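Local coordinates for IMPACT family member YigZ (Escherichia coli, PDB 1VI7), which is of unknown function but, as a member of the IMPACT family, may bind guanyl ribonucleotides and hydrolyse ribonucleoside triphosphates, at residues A[109-113]-A[114-118]; A[193-197]-A[198-202]. All blocks are in the same frame, centred on the assembly; numbering follows the deposited sequence.

Interaction 1: residues A[109-113]-A[114-118]; sequences ILLGT and GGLVK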
loop_
_atom_site.group_PDB
_atom_site.type_symbol
_atom_site.label_atom_id
_atom_site.label_comp_id
_atom_site.label_asym_id
_atom_site.label_seq_id
_atom_site.Cartn_x
_atom_site.Cartn_y
_atom_site.Cartn_z
ATOM N N ILE A 109 -16.540 -11.452 29.848
ATOM C CA ILE A 109 -15.451 -12.206 30.476
ATOM C C ILE A 109 -14.125 -11.821 29.849
ATOM O O ILE A 109 -14.017 -11.633 28.639
ATOM C CB ILE A 109 -15.688 -13.681 30.647
ATOM C CG1 ILE A 109 -14.466 -14.419 31.175
ATOM C CG2 ILE A 109 -16.287 -14.379 29.446
ATOM C CD1 ILE A 109 -13.460 -14.871 30.158
ATOM N N LEU A 110 -13.194 -11.435 30.706
ATOM C CA LEU A 110 -11.896 -10.949 30.317
ATOM C C LEU A 110 -10.886 -12.084 30.262
ATOM O O LEU A 110 -10.954 -13.010 31.070
ATOM C CB LEU A 110 -11.404 -9.882 31.300
ATOM C CG LEU A 110 -10.920 -10.377 32.660
ATOM C CD1 LEU A 110 -10.472 -9.198 33.503
ATOM C CD2 LEU A 110 -11.993 -11.199 33.366
ATOM N N LEU A 111 -9.946 -11.965 29.322
ATOM C CA LEU A 111 -8.924 -13.006 29.172
ATOM C C LEU A 111 -7.517 -12.431 29.290
ATOM O O LEU A 111 -7.321 -11.253 29.017
ATOM C CB LEU A 111 -9.115 -13.801 27.896
ATOM C CG LEU A 111 -9.574 -13.108 26.625
ATOM C CD1 LEU A 111 -9.243 -13.966 25.406
ATOM C CD2 LEU A 111 -11.077 -12.841 26.641
ATOM N N GLY A 112 -6.574 -13.259 29.723
ATOM C CA GLY A 112 -5.208 -12.952 29.946
ATOM C C GLY A 112 -4.442 -12.214 28.887
ATOM O O GLY A 112 -4.952 -11.801 27.847
ATOM N N THR A 113 -3.142 -11.985 29.160
ATOM C CA THR A 113 -2.313 -11.265 28.184
ATOM C C THR A 113 -2.117 -12.141 26.948
ATOM O O THR A 113 -2.350 -11.732 25.812
ATOM C CB THR A 113 -0.988 -10.808 28.770
ATOM O OG1 THR A 113 -0.177 -10.234 27.726
ATOM C CG2 THR A 113 -0.218 -11.944 29.391
ATOM N N GLY A 114 -1.881 -13.434 27.205
ATOM C CA GLY A 114 -1.806 -14.427 26.147
ATOM C C GLY A 114 -3.097 -14.440 25.331
ATOM O O GLY A 114 -3.087 -14.259 24.118
ATOM N N GLY A 115 -4.226 -14.525 26.015
ATOM C CA GLY A 115 -5.536 -14.567 25.443
ATOM C C GLY A 115 -5.797 -13.481 24.418
ATOM O O GLY A 115 -6.496 -13.724 23.430
ATOM N N LEU A 116 -5.354 -12.262 24.698
ATOM C CA LEU A 116 -5.502 -11.122 23.810
ATOM C C LEU A 116 -4.595 -11.258 22.591
ATOM O O LEU A 116 -5.023 -10.918 21.505
ATOM C CB LEU A 116 -5.132 -9.805 24.512
ATOM C CG LEU A 116 -6.032 -9.436 25.693
ATOM C CD1 LEU A 116 -5.619 -8.108 26.261
ATOM C CD2 LEU A 116 -7.496 -9.433 25.252
ATOM N N VAL A 117 -3.364 -11.714 22.804
ATOM C CA VAL A 117 -2.424 -11.920 21.717
ATOM C C VAL A 117 -2.952 -12.931 20.722
ATOM O O VAL A 117 -2.881 -12.684 19.512
ATOM C CB VAL A 117 -1.030 -12.340 22.224
ATOM C CG1 VAL A 117 -0.170 -12.918 21.107
ATOM C CG2 VAL A 117 -0.375 -11.122 22.874
ATOM N N LYS A 118 -3.572 -14.022 21.189
ATOM C CA LYS A 118 -4.089 -14.997 20.226
ATOM C C LYS A 118 -5.362 -14.495 19.553
ATOM O O LYS A 118 -5.760 -14.981 18.477
ATOM C CB LYS A 118 -4.252 -16.368 20.826
ATOM C CG LYS A 118 -3.259 -16.791 21.874
ATOM C CD LYS A 118 -2.098 -17.646 21.371
ATOM C CE LYS A 118 -0.988 -17.714 22.416
ATOM N NZ LYS A 118 -1.455 -18.327 23.706
#

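Interaction 2: residues A[193-197]-A[198-202]; sequences ADFSR and GSLQL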
loop_
_atom_site.group_PDB
_atom_site.type_symbol
_atom_site.label_atom_id
_atom_site.label_comp_id
_atom_site.label_asym_id
_atom_site.label_seq_id
_atom_site.Cartn_x
_atom_site.Cartn_y
_atom_site.Cartn_z
ATOM N N ALA A 193 12.642 9.204 -29.724
ATOM C CA ALA A 193 13.667 9.616 -30.684
ATOM C C ALA A 193 13.055 9.836 -32.047
ATOM O O ALA A 193 13.293 10.864 -32.678
ATOM C CB ALA A 193 14.805 8.603 -30.690
ATOM N N ASP A 194 12.135 9.008 -32.510
ATOM C CA ASP A 194 11.581 9.210 -33.846
ATOM C C ASP A 194 10.727 10.458 -33.897
ATOM O O ASP A 194 10.726 11.111 -34.947
ATOM C CB ASP A 194 10.860 8.000 -34.397
ATOM C CG ASP A 194 11.793 6.876 -34.811
ATOM O OD1 ASP A 194 13.018 6.942 -34.550
ATOM O OD2 ASP A 194 11.324 5.906 -35.438
ATOM N N PHE A 195 10.152 10.869 -32.800
ATOM C CA PHE A 195 9.295 12.003 -32.603
ATOM C C PHE A 195 10.071 13.319 -32.571
ATOM O O PHE A 195 9.532 14.414 -32.820
ATOM C CB PHE A 195 8.577 11.862 -31.248
ATOM C CG PHE A 195 7.855 13.066 -30.740
ATOM C CD1 PHE A 195 6.659 13.468 -31.340
ATOM C CD2 PHE A 195 8.357 13.835 -29.707
ATOM C CE1 PHE A 195 5.972 14.573 -30.898
ATOM C CE2 PHE A 195 7.638 14.936 -29.233
ATOM C CZ PHE A 195 6.429 15.267 -29.776
ATOM N N SER A 196 11.360 13.204 -32.246
ATOM C CA SER A 196 12.142 14.419 -32.090
ATOM C C SER A 196 13.452 14.343 -32.827
ATOM O O SER A 196 14.374 15.091 -32.508
ATOM C CB SER A 196 12.390 14.611 -30.577
ATOM O OG SER A 196 13.362 13.619 -30.198
ATOM N N ARG A 197 13.588 13.385 -33.732
ATOM C CA ARG A 197 14.820 13.261 -34.511
ATOM C C ARG A 197 16.037 13.157 -33.626
ATOM O O ARG A 197 17.060 13.828 -33.814
ATOM C CB ARG A 197 14.865 14.403 -35.505
ATOM C CG ARG A 197 14.036 14.194 -36.756
ATOM C CD ARG A 197 13.916 15.406 -37.620
ATOM N NE ARG A 197 13.329 16.522 -36.906
ATOM C CZ ARG A 197 13.407 17.808 -37.200
ATOM N NH1 ARG A 197 12.830 18.759 -36.488
ATOM N NH2 ARG A 197 14.106 18.156 -38.278
ATOM N N GLY A 198 15.949 12.282 -32.612
ATOM C CA GLY A 198 16.942 11.946 -31.668
ATOM C C GLY A 198 17.547 13.018 -30.821
ATOM O O GLY A 198 18.568 12.756 -30.164
ATOM N N SER A 199 16.801 14.109 -30.560
ATOM C CA SER A 199 17.377 15.223 -29.808
ATOM C C SER A 199 16.839 15.320 -28.393
ATOM O O SER A 199 17.263 16.224 -27.637
ATOM C CB SER A 199 17.006 16.507 -30.569
ATOM O OG SER A 199 15.620 16.718 -30.362
ATOM N N LEU A 200 15.791 14.580 -28.106
ATOM C CA LEU A 200 15.233 14.501 -26.749
ATOM C C LEU A 200 16.077 13.489 -25.963
ATOM O O LEU A 200 16.568 12.533 -26.585
ATOM C CB LEU A 200 13.801 14.030 -26.879
ATOM C CG LEU A 200 12.639 14.903 -26.428
ATOM C CD1 LEU A 200 12.793 16.351 -26.778
ATOM C CD2 LEU A 200 11.337 14.340 -27.014
ATOM N N GLN A 201 16.410 13.757 -24.705
ATOM C CA GLN A 201 17.259 12.851 -23.927
ATOM C C GLN A 201 16.663 12.436 -22.591
ATOM O O GLN A 201 16.820 13.142 -21.592
ATOM C CB GLN A 201 18.640 13.490 -23.715
ATOM C CG GLN A 201 19.761 12.521 -23.457
ATOM C CD GLN A 201 21.123 13.084 -23.167
ATOM O OE1 GLN A 201 21.698 12.839 -22.079
ATOM N NE2 GLN A 201 21.753 13.813 -24.081
ATOM N N LEU A 202 16.061 11.261 -22.512
ATOM C CA LEU A 202 15.445 10.687 -21.313
ATOM C C LEU A 202 16.432 10.258 -20.253
ATOM O O LEU A 202 17.266 9.382 -20.513
ATOM C CB LEU A 202 14.653 9.447 -21.789
ATOM C CG LEU A 202 13.845 8.687 -20.758
ATOM C CD1 LEU A 202 12.552 9.422 -20.448
ATOM C CD2 LEU A 202 13.564 7.255 -21.233
#

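Interaction 1: residues A[109-113]-A[114-118]
Leu111 and Leu116 touch loosely where the loop runs into helix 113-128. Leu111 CG is 4.4 Å from Leu116 CD2. Leu111 CG lies between its own backbone N and carbonyl carbon (chi1 38°), which sets the isobutyl group beside the backbone of Gly115. Leu111 CD1 is 3.4 Å from Gly115 O. Gly115 has no side chain there, and the leucine packs directly against its main chain. Leu116 extends back toward the loop. Its CG is anti to its own carbonyl carbon (chi1 -64°), and this carries the branch over the carbonyl groups of Leu111 and Gly112. Leu116 CG is 3.4 Å from Gly112 O. That oxygen accepts a bond from Leu116 N at 3.2 Å. One residue on, Val117 N bonds to Thr113 O in the carbonyl plane, with a straighter N-H...O angle of 163°. Val117 CG2 rests beside the same oxygen, at 3.6 Å from Thr113 O. Thr113 points its CB away from residues 114-118, and its hydroxyl makes a weak hydrogen bond to Thr81 OG1. Leu116 and Val117 also touch Thr81. This is the first turn of an alpha helix, with Gly112 at the N-cap, in the UPF0029 region.

Interaction 2: residues A[193-197]-A[198-202]
Ser196 and Leu200 meet side chain to side chain at the C-terminal end of helix 185-196. Ser196 OG sits between its own backbone N and carbonyl carbon (chi1 73°). There it faces Leu200, at 3.4 Å from Leu200 CB, and accepts a weak bond from Leu200 N. The same hydroxyl has a stronger partner in Leu192 O, one helical turn back. Leu200 CD2 packs against the methylene of Ser196, 3.7 Å from Ser196 CB. It also reaches the edge of the Phe195 ring, near the ring plane, at 4.0 Å from Phe195 CD2. The two side chains cross at a slant. Ser199 turns its hydroxyl to the main chain, with Ser199 OG 3.0 Å from Ser196 O. Ser199 N bonds to that oxygen from above the carbonyl plane and closes a type I' turn over Arg197 and Gly198. Gly198 N donates to Ala193 O at 3.0 Å across positive-phi Arg197, the 6→1 bond of a Schellman-like C-cap. Ser196 N reaches Ala193 O from the opposite face. Phe195 packs on Ile154 of helix 151-160. Beyond the turn, the Leu200 side chain bridges the same Ile154, Leu192 of helix 185-196 and Cys146 of strand 140-146.

Interactions 1 and 2 are separate local contacts at the two ends of an elongated chain. Their centres are 65 Å apart, on opposite sides of the chain's centre, and their nearest atoms are about 48 Å apart. Both are surface contacts at the end of a helix, but of opposite kind. Residues 109-118 lead from a loop into helix 113-128, whereas residues 193-202 lead out of helix 185-196 toward strand 203-204. Interaction 1 belongs to the UPF0029 region, next to the five-stranded sheet through Arg104. In interaction 2, residues 193-197 fall in the DUF1949 range, and Leu200 meets the four-stranded sheet at Cys146. No active site or ligand is known near either contact.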